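Long-range contacts in D-alanyl-D-alanine carboxypeptidase (Mycobacterium tuberculosis H37Rv, PDB 4RYE), which probably removes the terminal D-alanine from peptidoglycan stem pentapeptides, showing D,D-carboxypeptidase activity in vitro: residues Glu77-Val83 with Val101-Ala106; Ala46-Val51 with Lys208-Thr212; Ala91-Leu95 with Thr109-Met113; Leu63-Ala69 with Gly86-Arg92. All coordinates share one frame; numbering follows the deposited sequence.

Interaction 1 of 4, residues Glu77-Val83 with Val101-Ala106; sequences ECNCVGV and VSGNDA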
loop_
_atom_site.group_PDB
_atom_site.type_symbol
_atom_site.label_atom_id
_atom_site.label_comp_id
_atom_site.label_asym_id
_atom_site.label_seq_id
_atom_site.Cartn_x
_atom_site.Cartn_y
_atom_site.Cartn_z
ATOM N N GLU A 77 -15.828 -9.408 -2.970
ATOM C CA GLU A 77 -16.079 -8.461 -4.048
ATOM C C GLU A 77 -14.767 -8.079 -4.751
ATOM O O GLU A 77 -13.679 -8.247 -4.198
ATOM C CB GLU A 77 -16.792 -7.213 -3.515
ATOM C CG GLU A 77 -15.999 -6.440 -2.471
ATOM C CD GLU A 77 -16.732 -5.209 -1.955
ATOM O OE1 GLU A 77 -16.526 -4.111 -2.520
ATOM O OE2 GLU A 77 -17.500 -5.337 -0.976
ATOM N N CYS A 78 -14.879 -7.576 -5.977
ATOM C CA CYS A 78 -13.718 -7.168 -6.768
ATOM C C CYS A 78 -13.068 -5.916 -6.153
ATOM O O CYS A 78 -13.707 -5.260 -5.325
ATOM C CB CYS A 78 -14.147 -6.956 -8.227
ATOM S SG CYS A 78 -14.764 -8.478 -9.017
ATOM N N ASN A 79 -11.822 -5.561 -6.498
ATOM C CA ASN A 79 -10.958 -6.177 -7.517
ATOM C C ASN A 79 -10.601 -7.641 -7.311
ATOM O O ASN A 79 -10.313 -8.070 -6.195
ATOM C CB ASN A 79 -9.646 -5.386 -7.622
ATOM C CG ASN A 79 -9.818 -4.053 -8.329
ATOM O OD1 ASN A 79 -10.921 -3.688 -8.729
ATOM N ND2 ASN A 79 -8.723 -3.316 -8.478
ATOM N N CYS A 80 -10.610 -8.395 -8.404
ATOM C CA CYS A 80 -10.172 -9.786 -8.388
ATOM C C CYS A 80 -9.101 -10.016 -9.450
ATOM O O CYS A 80 -9.211 -9.509 -10.566
ATOM C CB CYS A 80 -11.369 -10.721 -8.622
ATOM S SG CYS A 80 -12.518 -10.826 -7.219
ATOM N N VAL A 81 -8.063 -10.769 -9.110
ATOM C CA VAL A 81 -7.047 -11.124 -10.097
ATOM C C VAL A 81 -7.534 -12.318 -10.921
ATOM O O VAL A 81 -7.109 -12.514 -12.062
ATOM C CB VAL A 81 -5.662 -11.401 -9.453
ATOM C CG1 VAL A 81 -5.695 -12.657 -8.582
ATOM C CG2 VAL A 81 -4.568 -11.502 -10.525
ATOM N N GLY A 82 -8.446 -13.100 -10.346
ATOM C CA GLY A 82 -9.048 -14.217 -11.048
ATOM C C GLY A 82 -8.677 -15.583 -10.494
ATOM O O GLY A 82 -8.587 -16.561 -11.241
ATOM N N VAL A 83 -8.466 -15.652 -9.183
ATOM C CA VAL A 83 -8.301 -16.936 -8.498
ATOM C C VAL A 83 -9.525 -17.828 -8.734
ATOM O O VAL A 83 -10.668 -17.365 -8.662
ATOM C CB VAL A 83 -8.099 -16.725 -6.987
ATOM C CG1 VAL A 83 -8.122 -18.057 -6.234
ATOM C CG2 VAL A 83 -6.806 -15.968 -6.736
ATOM N N VAL A 101 -2.742 -5.655 -9.003
ATOM C CA VAL A 101 -4.141 -5.365 -9.328
ATOM C C VAL A 101 -5.062 -5.321 -8.104
ATOM O O VAL A 101 -6.290 -5.284 -8.250
ATOM C CB VAL A 101 -4.715 -6.335 -10.396
ATOM C CG1 VAL A 101 -3.851 -6.340 -11.651
ATOM C CG2 VAL A 101 -4.855 -7.741 -9.832
ATOM N N SER A 102 -4.467 -5.311 -6.910
ATOM C CA SER A 102 -5.221 -5.205 -5.660
ATOM C C SER A 102 -6.275 -6.308 -5.526
ATOM O O SER A 102 -7.408 -6.053 -5.108
ATOM C CB SER A 102 -5.900 -3.836 -5.554
ATOM O OG SER A 102 -6.117 -3.495 -4.195
ATOM N N GLY A 103 -5.899 -7.533 -5.876
ATOM C CA GLY A 103 -6.851 -8.631 -5.913
ATOM C C GLY A 103 -7.279 -9.047 -4.521
ATOM O O GLY A 103 -6.451 -9.479 -3.728
ATOM N N ASN A 104 -8.570 -8.917 -4.216
ATOM C CA ASN A 104 -9.071 -9.335 -2.912
ATOM C C ASN A 104 -9.057 -10.852 -2.817
ATOM O O ASN A 104 -8.853 -11.409 -1.738
ATOM C CB ASN A 104 -10.479 -8.785 -2.668
ATOM C CG ASN A 104 -10.487 -7.277 -2.520
ATOM O OD1 ASN A 104 -9.606 -6.713 -1.875
ATOM N ND2 ASN A 104 -11.465 -6.617 -3.130
ATOM N N ASP A 105 -9.273 -11.516 -3.950
ATOM C CA ASP A 105 -9.192 -12.974 -4.003
ATOM C C ASP A 105 -7.757 -13.430 -3.742
ATOM O O ASP A 105 -7.531 -14.453 -3.101
ATOM C CB ASP A 105 -9.747 -13.531 -5.322
ATOM C CG ASP A 105 -9.123 -12.886 -6.557
ATOM O OD1 ASP A 105 -8.415 -11.859 -6.424
ATOM O OD2 ASP A 105 -9.359 -13.411 -7.674
ATOM N N ALA A 106 -6.790 -12.649 -4.209
ATOM C CA ALA A 106 -5.387 -12.923 -3.924
ATOM C C ALA A 106 -5.094 -12.770 -2.427
ATOM O O ALA A 106 -4.371 -13.580 -1.835
ATOM C CB ALA A 106 -4.508 -11.989 -4.728
HETATM O O HOH W 1 -11.764 -14.922 -7.843
#

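Interaction 2 of 4, residues Ala46-Val51 with Lys208-Thr212; sequences ASTIKV and KTGYT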
loop_
_atom_site.group_PDB
_atom_site.type_symbol
_atom_site.label_atom_id
_atom_site.label_comp_id
_atom_site.label_asym_id
_atom_site.label_seq_id
_atom_site.Cartn_x
_atom_site.Cartn_y
_atom_site.Cartn_z
ATOM N N ALA A 46 -8.363 0.909 3.637
ATOM C CA ALA A 46 -8.694 0.173 2.419
ATOM C C ALA A 46 -7.496 -0.678 1.989
ATOM O O ALA A 46 -6.772 -1.200 2.834
ATOM C CB ALA A 46 -9.124 1.122 1.297
ATOM N N SER A 47 -7.276 -0.787 0.679
ATOM C CA SER A 47 -6.284 -1.719 0.132
ATOM C C SER A 47 -4.827 -1.373 0.445
ATOM O O SER A 47 -3.938 -2.172 0.163
ATOM C CB SER A 47 -6.460 -1.870 -1.389
ATOM O OG SER A 47 -7.494 -2.784 -1.713
ATOM N N THR A 48 -4.557 -0.202 1.013
ATOM C CA THR A 48 -3.182 0.061 1.450
ATOM C C THR A 48 -2.738 -0.970 2.485
ATOM O O THR A 48 -1.550 -1.279 2.598
ATOM C CB THR A 48 -2.986 1.479 2.018
ATOM O OG1 THR A 48 -3.845 1.674 3.154
ATOM C CG2 THR A 48 -3.253 2.527 0.945
ATOM N N ILE A 49 -3.698 -1.515 3.229
ATOM C CA ILE A 49 -3.394 -2.526 4.236
ATOM C C ILE A 49 -2.869 -3.820 3.604
ATOM O O ILE A 49 -2.265 -4.645 4.288
ATOM C CB ILE A 49 -4.612 -2.819 5.150
ATOM C CG1 ILE A 49 -4.160 -3.181 6.569
ATOM C CG2 ILE A 49 -5.468 -3.937 4.577
ATOM C CD1 ILE A 49 -3.440 -2.066 7.299
ATOM N N LYS A 50 -3.068 -3.993 2.296
ATOM C CA LYS A 50 -2.484 -5.151 1.604
ATOM C C LYS A 50 -0.957 -5.163 1.677
ATOM O O LYS A 50 -0.339 -6.214 1.555
ATOM C CB LYS A 50 -2.942 -5.217 0.138
ATOM C CG LYS A 50 -4.416 -5.603 -0.056
ATOM C CD LYS A 50 -4.753 -5.610 -1.547
ATOM C CE LYS A 50 -6.100 -6.260 -1.845
ATOM N NZ LYS A 50 -7.217 -5.325 -1.587
ATOM N N VAL A 51 -0.344 -4.000 1.863
ATOM C CA VAL A 51 1.108 -3.945 2.052
ATOM C C VAL A 51 1.508 -4.671 3.338
ATOM O O VAL A 51 2.520 -5.385 3.390
ATOM C CB VAL A 51 1.618 -2.483 2.099
ATOM C CG1 VAL A 51 3.122 -2.448 2.340
ATOM C CG2 VAL A 51 1.272 -1.744 0.801
ATOM N N LYS A 208 0.848 1.759 -3.537
ATOM C CA LYS A 208 -0.354 0.950 -3.414
ATOM C C LYS A 208 -1.530 1.887 -3.198
ATOM O O LYS A 208 -1.479 2.744 -2.323
ATOM C CB LYS A 208 -0.209 -0.018 -2.240
ATOM C CG LYS A 208 -1.361 -1.008 -2.121
ATOM C CD LYS A 208 -1.287 -2.057 -3.221
ATOM C CE LYS A 208 -2.565 -2.872 -3.302
ATOM N NZ LYS A 208 -3.723 -2.051 -3.757
ATOM N N THR A 209 -2.570 1.747 -4.012
ATOM C CA THR A 209 -3.765 2.578 -3.891
ATOM C C THR A 209 -4.872 1.811 -3.193
ATOM O O THR A 209 -4.823 0.585 -3.110
ATOM C CB THR A 209 -4.312 2.931 -5.262
ATOM O OG1 THR A 209 -4.555 1.711 -5.978
ATOM C CG2 THR A 209 -3.315 3.777 -6.025
ATOM N N GLY A 210 -5.885 2.528 -2.715
ATOM C CA GLY A 210 -7.048 1.874 -2.140
ATOM C C GLY A 210 -8.301 2.723 -2.189
ATOM O O GLY A 210 -8.233 3.954 -2.233
ATOM N N TYR A 211 -9.456 2.068 -2.183
ATOM C CA TYR A 211 -10.713 2.782 -2.034
ATOM C C TYR A 211 -11.757 1.890 -1.395
ATOM O O TYR A 211 -11.872 0.718 -1.737
ATOM C CB TYR A 211 -11.256 3.290 -3.383
ATOM C CG TYR A 211 -12.604 3.982 -3.229
ATOM C CD1 TYR A 211 -12.678 5.329 -2.907
ATOM C CD2 TYR A 211 -13.795 3.276 -3.359
ATOM C CE1 TYR A 211 -13.893 5.960 -2.739
ATOM C CE2 TYR A 211 -15.018 3.901 -3.190
ATOM C CZ TYR A 211 -15.058 5.245 -2.882
ATOM O OH TYR A 211 -16.267 5.876 -2.715
ATOM N N THR A 212 -12.508 2.460 -0.460
ATOM C CA THR A 212 -13.789 1.910 -0.033
ATOM C C THR A 212 -14.655 3.111 0.282
ATOM O O THR A 212 -14.160 4.233 0.352
ATOM C CB THR A 212 -13.707 1.029 1.241
ATOM O OG1 THR A 212 -13.339 1.844 2.357
ATOM C CG2 THR A 212 -12.714 -0.132 1.085
HETATM O O HOH W 2 -9.615 -1.018 -1.316
#

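Interaction 3 of 4, residues Ala91-Leu95 with Thr109-Met113; sequences ARQLL and TLAHM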
loop_
_atom_site.group_PDB
_atom_site.type_symbol
_atom_site.label_atom_id
_atom_site.label_comp_id
_atom_site.label_asym_id
_atom_site.label_seq_id
_atom_site.Cartn_x
_atom_site.Cartn_y
_atom_site.Cartn_z
ATOM N N ALA A 91 2.759 -18.571 -3.959
ATOM C CA ALA A 91 2.769 -17.348 -3.163
ATOM C C ALA A 91 3.179 -16.150 -4.010
ATOM O O ALA A 91 2.630 -15.067 -3.852
ATOM C CB ALA A 91 3.704 -17.496 -1.971
ATOM N N ARG A 92 4.151 -16.340 -4.900
ATOM C CA ARG A 92 4.619 -15.247 -5.756
ATOM C C ARG A 92 3.484 -14.779 -6.667
ATOM O O ARG A 92 3.219 -13.579 -6.779
ATOM C CB ARG A 92 5.830 -15.678 -6.596
ATOM C CG ARG A 92 6.302 -14.627 -7.616
ATOM C CD ARG A 92 6.659 -13.329 -6.905
ATOM N NE ARG A 92 7.021 -12.231 -7.801
ATOM C CZ ARG A 92 8.276 -11.892 -8.096
ATOM N NH1 ARG A 92 9.294 -12.578 -7.583
ATOM N NH2 ARG A 92 8.516 -10.873 -8.907
ATOM N N GLN A 93 2.806 -15.731 -7.295
ATOM C CA GLN A 93 1.683 -15.410 -8.167
ATOM C C GLN A 93 0.627 -14.640 -7.392
ATOM O O GLN A 93 0.071 -13.670 -7.896
ATOM C CB GLN A 93 1.075 -16.682 -8.770
ATOM C CG GLN A 93 1.916 -17.316 -9.875
ATOM C CD GLN A 93 1.523 -18.752 -10.185
ATOM O OE1 GLN A 93 0.806 -19.404 -9.423
ATOM N NE2 GLN A 93 1.995 -19.251 -11.317
ATOM N N LEU A 94 0.355 -15.066 -6.162
ATOM C CA LEU A 94 -0.674 -14.411 -5.361
ATOM C C LEU A 94 -0.227 -13.018 -4.935
ATOM O O LEU A 94 -1.042 -12.091 -4.897
ATOM C CB LEU A 94 -1.085 -15.274 -4.157
ATOM C CG LEU A 94 -1.799 -16.601 -4.466
ATOM C CD1 LEU A 94 -2.037 -17.438 -3.200
ATOM C CD2 LEU A 94 -3.111 -16.337 -5.173
ATOM N N LEU A 95 1.065 -12.861 -4.637
ATOM C CA LEU A 95 1.603 -11.554 -4.253
ATOM C C LEU A 95 1.575 -10.560 -5.421
ATOM O O LEU A 95 1.324 -9.367 -5.219
ATOM C CB LEU A 95 3.028 -11.680 -3.694
ATOM C CG LEU A 95 3.122 -12.179 -2.257
ATOM C CD1 LEU A 95 4.550 -12.586 -1.914
ATOM C CD2 LEU A 95 2.646 -11.093 -1.318
ATOM N N THR A 109 -6.632 -15.689 -0.521
ATOM C CA THR A 109 -5.945 -16.942 -0.802
ATOM C C THR A 109 -4.584 -16.971 -0.106
ATOM O O THR A 109 -4.131 -18.020 0.344
ATOM C CB THR A 109 -5.819 -17.209 -2.320
ATOM O OG1 THR A 109 -7.098 -17.019 -2.941
ATOM C CG2 THR A 109 -5.374 -18.654 -2.580
ATOM N N LEU A 110 -3.942 -15.813 0.001
ATOM C CA LEU A 110 -2.745 -15.699 0.826
ATOM C C LEU A 110 -3.085 -15.949 2.292
ATOM O O LEU A 110 -2.339 -16.613 2.998
ATOM C CB LEU A 110 -2.108 -14.319 0.666
ATOM C CG LEU A 110 -1.295 -14.141 -0.621
ATOM C CD1 LEU A 110 -0.915 -12.672 -0.830
ATOM C CD2 LEU A 110 -0.045 -15.030 -0.617
ATOM N N ALA A 111 -4.227 -15.435 2.742
ATOM C CA ALA A 111 -4.655 -15.651 4.122
ATOM C C ALA A 111 -4.889 -17.136 4.382
ATOM O O ALA A 111 -4.626 -17.629 5.476
ATOM C CB ALA A 111 -5.909 -14.852 4.431
ATOM N N HIS A 112 -5.394 -17.836 3.370
ATOM C CA HIS A 112 -5.533 -19.293 3.406
ATOM C C HIS A 112 -4.169 -19.946 3.688
ATOM O O HIS A 112 -4.050 -20.755 4.616
ATOM C CB HIS A 112 -6.162 -19.782 2.083
ATOM C CG HIS A 112 -6.305 -21.271 1.960
ATOM N ND1 HIS A 112 -7.028 -21.858 0.942
ATOM C CD2 HIS A 112 -5.804 -22.291 2.700
ATOM C CE1 HIS A 112 -6.973 -23.172 1.065
ATOM N NE2 HIS A 112 -6.233 -23.462 2.117
HETATM N N MSE A 113 -3.151 -19.593 2.902
HETATM C CA MSE A 113 -1.792 -20.112 3.114
HETATM C C MSE A 113 -1.235 -19.773 4.493
HETATM O O MSE A 113 -0.413 -20.503 5.027
HETATM C CB MSE A 113 -0.824 -19.577 2.054
HETATM C CG MSE A 113 -1.196 -19.954 0.644
HETATM SE SE MSE A 113 0.155 -19.423 -0.680
HETATM C CE MSE A 113 1.565 -20.618 -0.050
#

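Interaction 4 of 4, residues Leu63-Ala69 with Gly86-Arg92; sequences LNSTVVA and GRSYTAR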
loop_
_atom_site.group_PDB
_atom_site.type_symbol
_atom_site.label_atom_id
_atom_site.label_comp_id
_atom_site.label_asym_id
_atom_site.label_seq_id
_atom_site.Cartn_x
_atom_site.Cartn_y
_atom_site.Cartn_z
ATOM N N LEU A 63 8.281 -18.397 -1.645
ATOM C CA LEU A 63 7.674 -17.757 -2.820
ATOM C C LEU A 63 7.169 -18.776 -3.829
ATOM O O LEU A 63 6.278 -18.483 -4.635
ATOM C CB LEU A 63 8.667 -16.812 -3.504
ATOM C CG LEU A 63 8.998 -15.479 -2.828
ATOM C CD1 LEU A 63 10.093 -14.783 -3.622
ATOM C CD2 LEU A 63 7.760 -14.592 -2.721
ATOM N N ASN A 64 7.743 -19.976 -3.782
ATOM C CA ASN A 64 7.351 -21.041 -4.692
ATOM C C ASN A 64 6.442 -22.085 -4.046
ATOM O O ASN A 64 6.085 -23.076 -4.675
ATOM C CB ASN A 64 8.596 -21.709 -5.287
ATOM C CG ASN A 64 9.354 -20.785 -6.226
ATOM O OD1 ASN A 64 8.779 -20.230 -7.168
ATOM N ND2 ASN A 64 10.641 -20.598 -5.961
ATOM N N SER A 65 6.075 -21.878 -2.786
ATOM C CA SER A 65 5.130 -22.794 -2.154
ATOM C C SER A 65 3.753 -22.544 -2.766
ATOM O O SER A 65 3.448 -21.429 -3.202
ATOM C CB SER A 65 5.115 -22.631 -0.628
ATOM O OG SER A 65 4.706 -21.333 -0.260
ATOM N N THR A 66 2.935 -23.585 -2.840
ATOM C CA THR A 66 1.655 -23.467 -3.520
ATOM C C THR A 66 0.473 -23.709 -2.598
ATOM O O THR A 66 0.624 -24.212 -1.482
ATOM C CB THR A 66 1.561 -24.438 -4.713
ATOM O OG1 THR A 66 1.644 -25.785 -4.237
ATOM C CG2 THR A 66 2.688 -24.176 -5.710
ATOM N N VAL A 67 -0.709 -23.341 -3.078
ATOM C CA VAL A 67 -1.944 -23.624 -2.367
ATOM C C VAL A 67 -2.994 -23.961 -3.408
ATOM O O VAL A 67 -2.932 -23.471 -4.538
ATOM C CB VAL A 67 -2.410 -22.407 -1.521
ATOM C CG1 VAL A 67 -2.773 -21.231 -2.417
ATOM C CG2 VAL A 67 -3.587 -22.782 -0.612
ATOM N N VAL A 68 -3.931 -24.824 -3.037
ATOM C CA VAL A 68 -5.088 -25.105 -3.867
ATOM C C VAL A 68 -6.216 -24.213 -3.384
ATOM O O VAL A 68 -6.694 -24.363 -2.261
ATOM C CB VAL A 68 -5.512 -26.578 -3.753
ATOM C CG1 VAL A 68 -6.857 -26.799 -4.438
ATOM C CG2 VAL A 68 -4.446 -27.481 -4.350
ATOM N N ALA A 69 -6.621 -23.261 -4.214
ATOM C CA ALA A 69 -7.668 -22.333 -3.815
ATOM C C ALA A 69 -8.981 -23.053 -3.564
ATOM O O ALA A 69 -9.366 -23.957 -4.315
ATOM C CB ALA A 69 -7.856 -21.279 -4.867
ATOM N N GLY A 86 -9.983 -24.844 -6.770
ATOM C CA GLY A 86 -9.432 -26.110 -7.225
ATOM C C GLY A 86 -8.155 -25.927 -8.024
ATOM O O GLY A 86 -7.476 -26.900 -8.375
ATOM N N ARG A 87 -7.836 -24.669 -8.322
ATOM C CA ARG A 87 -6.621 -24.347 -9.053
ATOM C C ARG A 87 -5.465 -24.056 -8.093
ATOM O O ARG A 87 -5.660 -23.547 -6.981
ATOM C CB ARG A 87 -6.843 -23.157 -10.003
ATOM C CG ARG A 87 -7.546 -23.513 -11.326
ATOM C CD ARG A 87 -9.001 -23.957 -11.126
ATOM N NE ARG A 87 -9.828 -23.731 -12.311
ATOM C CZ ARG A 87 -11.157 -23.735 -12.304
ATOM N NH1 ARG A 87 -11.806 -23.956 -11.169
ATOM N NH2 ARG A 87 -11.840 -23.515 -13.424
ATOM N N SER A 88 -4.257 -24.386 -8.535
ATOM C CA SER A 88 -3.059 -24.184 -7.729
ATOM C C SER A 88 -2.392 -22.849 -8.059
ATOM O O SER A 88 -2.338 -22.451 -9.223
ATOM C CB SER A 88 -2.087 -25.338 -7.984
ATOM O OG SER A 88 -0.993 -25.278 -7.098
ATOM N N TYR A 89 -1.883 -22.158 -7.039
ATOM C CA TYR A 89 -1.196 -20.881 -7.232
ATOM C C TYR A 89 0.021 -20.836 -6.327
ATOM O O TYR A 89 -0.001 -21.415 -5.240
ATOM C CB TYR A 89 -2.126 -19.707 -6.882
ATOM C CG TYR A 89 -3.390 -19.698 -7.702
ATOM C CD1 TYR A 89 -4.506 -20.417 -7.296
ATOM C CD2 TYR A 89 -3.459 -18.994 -8.897
ATOM C CE1 TYR A 89 -5.665 -20.440 -8.063
ATOM C CE2 TYR A 89 -4.617 -19.014 -9.680
ATOM C CZ TYR A 89 -5.712 -19.735 -9.249
ATOM O OH TYR A 89 -6.860 -19.762 -9.999
ATOM N N THR A 90 1.077 -20.149 -6.756
ATOM C CA THR A 90 2.230 -19.933 -5.883
ATOM C C THR A 90 2.038 -18.664 -5.072
ATOM O O THR A 90 1.252 -17.777 -5.445
ATOM C CB THR A 90 3.541 -19.792 -6.668
ATOM O OG1 THR A 90 3.484 -18.599 -7.461
ATOM C CG2 THR A 90 3.770 -20.990 -7.568
ATOM N N ALA A 91 2.759 -18.571 -3.959
ATOM C CA ALA A 91 2.769 -17.348 -3.163
ATOM C C ALA A 91 3.179 -16.150 -4.010
ATOM O O ALA A 91 2.630 -15.067 -3.852
ATOM C CB ALA A 91 3.704 -17.496 -1.971
ATOM N N ARG A 92 4.151 -16.340 -4.900
ATOM C CA ARG A 92 4.619 -15.247 -5.756
ATOM C C ARG A 92 3.484 -14.779 -6.667
ATOM O O ARG A 92 3.219 -13.579 -6.779
ATOM C CB ARG A 92 5.830 -15.678 -6.596
ATOM C CG ARG A 92 6.302 -14.627 -7.616
ATOM C CD ARG A 92 6.659 -13.329 -6.905
ATOM N NE ARG A 92 7.021 -12.231 -7.801
ATOM C CZ ARG A 92 8.276 -11.892 -8.096
ATOM N NH1 ARG A 92 9.294 -12.578 -7.583
ATOM N NH2 ARG A 92 8.516 -10.873 -8.907
#

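Interaction 1 of 4, residues Glu77-Val83 with Val101-Ala106
Asp105 turns its carboxylate into the loop Cys80-Val83 and collects three backbone N-H groups there. OD1 takes Val81 N at 2.9 Å through its syn lone pair. OD2 receives Gly82 N, also on the syn side, at 2.8 Å, and Val83 N from above the carboxylate plane, 41° out of it. A water bonded to Val83 O gives OD2 one more hydrogen. The group reaches this position because CG stands between the backbone N and the carbonyl carbon (chi1 53°), and this dense set of donors would be expected to favour the charged carboxylate.

Asn104 is held at both ends. Its backbone N meets Asn79 O almost straight, at 2.8 Å and 172°, while ND2 gives a hydrogen to Glu77 O at 2.9 Å, nearly in its own amide plane. That fixes the amide's rotation and turns OD1 toward Lys50 NZ, its partner outside the two segments. Asn79 ND2 returns a bond to Val101 O, 3.1 Å away and less straight. Val81 adds an apolar touch, its CB lying 3.8 Å from Val101 CG2. Ser102-Gly103-Asn104, whose serine is an active-site residue by similarity, matches the SxN motif of penicillin-binding proteins.

Interaction 2 of 4, residues Ala46-Val51 with Lys208-Thr212
Lys208 lays its side chain along the turn Ser47-Thr48 that leads into helix 50-60, and the contact is built round it, Ala46 and Ser47. CG is anti to the backbone N (chi1 -174°), and bends at chi2 and chi4 fold the chain back over Ser47, putting Lys208 NZ 3.6 Å from Ser47 CB. On the way, Lys208 CB packs against Val51 CG2 at 3.8 Å, and Lys208 CE lies 3.9 Å from Lys50 CD. Lys208 NZ bonds to Thr209 O, in the carbonyl plane, and to Ser102 OG outside the segments.

Ser47, assigned as the acyl-ester nucleophile, sets CB 3.4 Å from Thr209 O. Its OG receives a bond from Lys50 NZ at 2.6 Å and also bonds Ser102 OG. A water joins the same OG to Tyr211 N, bridging the two segments. Ala46 CB fits against the strand backbone, 3.6 Å from Tyr211 N, and meets Thr212 CG2. Gly210, without a side chain, lets the backbones close to 4.3 Å between Ser47 CA and Gly210 CA.

Segment 208-212 belongs to strand 204-212, outermost in the large antiparallel sheet and paired on its other side with strand 218-225. Helix 155-166 packs on Thr48 and Val51, so the start of helix 50-60 sits between that helix and the sheet.

Interaction 3 of 4, residues Ala91-Leu95 with Thr109-Met113
Ala91 meets the selenium of Met113, a selenomethionine here, at the first turn of helix 91-100: its CB lies 4.2 Å from Met113 SE. In Met113, CG anti to the carbonyl carbon and an extended chi2 (-174°) carry SE across the gap between the two helices; the bend at chi3 turns only the terminal CE. On the same turn, Leu110 CD2 approaches Ala91 O at 4.2 Å.

One turn further on, Leu94 points toward helix 104-113 and carries most of the packing. Its CB rests on the Leu110 branch, 3.7 Å from Leu110 CD2, and the two branches of Leu94 spread over Thr109. CD1 of Leu94 comes to 3.6 Å from Thr109 CG2, the two side chains crossing at about a right angle, and the same CD1 touches Met113 SE at 3.9 Å. Thr109 can offer this methyl because its hydroxyl is turned the other way, to Asp105 O in its own helix.

Leu95 closes the row from the flank. Its CD2 meets Leu110 CD1 at 3.9 Å; in Leu110, then, CD1 reaches Leu95, while CD2 packs on Leu94 CB.

The short segments run roughly antiparallel, at 145°, with axes 10.4 Å apart. Val67 of strand 66-68 touches Leu94, Thr109 and Met113 from one side, while Leu95 continues onto helix 50-60 through Ala54, Ala57 and Leu58, and onto Ile174 of helix 169-176.

Interaction 4 of 4, residues Leu63-Ala69 with Gly86-Arg92
Val67 and Tyr89 form the hydrogen-bonded pair at the middle of this contact: Val67 N gives to Tyr89 O and Tyr89 N to Val67 O, both at 3.0 Å. Beside them Ala69 CB touches Tyr89 CE1 at 4.0 Å. Thr66 with Thr90 and Val68 with Ser88 are the flanking non-hydrogen-bonded pairs, their side chains on the other face from those of Val67 and Tyr89. There both threonines set CG2 anti to the carbonyl carbon (chi1 63° and 65°), which brings Thr66 CG2 within 3.8 Å of Thr90 CG2, and the Ser88 hydroxyl oxygen lies against Thr66 CB. The result is a two-stranded antiparallel sheet separate from the large one, its strands joined by the long loop between Ala69 and Gly86.

Both ends carry the bonding past the strands. Ala69 O takes Gly86 N at 2.7 Å, and Ala69 N reaches Arg87 O. At the other end Ser65 O accepts Ala91 N, and Leu63 O accepts Arg92 N at 3.0 Å, so the first turn of helix 91-100 is tied to the turn before strand 66-68.

Further out, Tyr89 OH is bonded to Lys84 N and its ring meets Phe182, while the Arg92 guanidinium forms salt bridges with Asp96 and Glu177.

Overall arrangement
Interactions 4, 3 and 1 follow one another through the helical part of the fold, and interaction 2 joins that part to the edge strand 204-212 of the large sheet. Along the chain, interaction 2 closes a long loop that contains the other three. Interactions 3 and 4, with centres 7 Å apart, share Ala91 and Arg92 at the start of helix 91-100; interactions 1 and 3 both use helix 104-113, their centres 11 Å apart. Interactions 1 and 2 touch, bringing together the residues assigned to the active site and the SxN and KTG-type motifs. Interaction 4, 23 Å from interaction 2 between centres, is a small peripheral sheet, away from the active site.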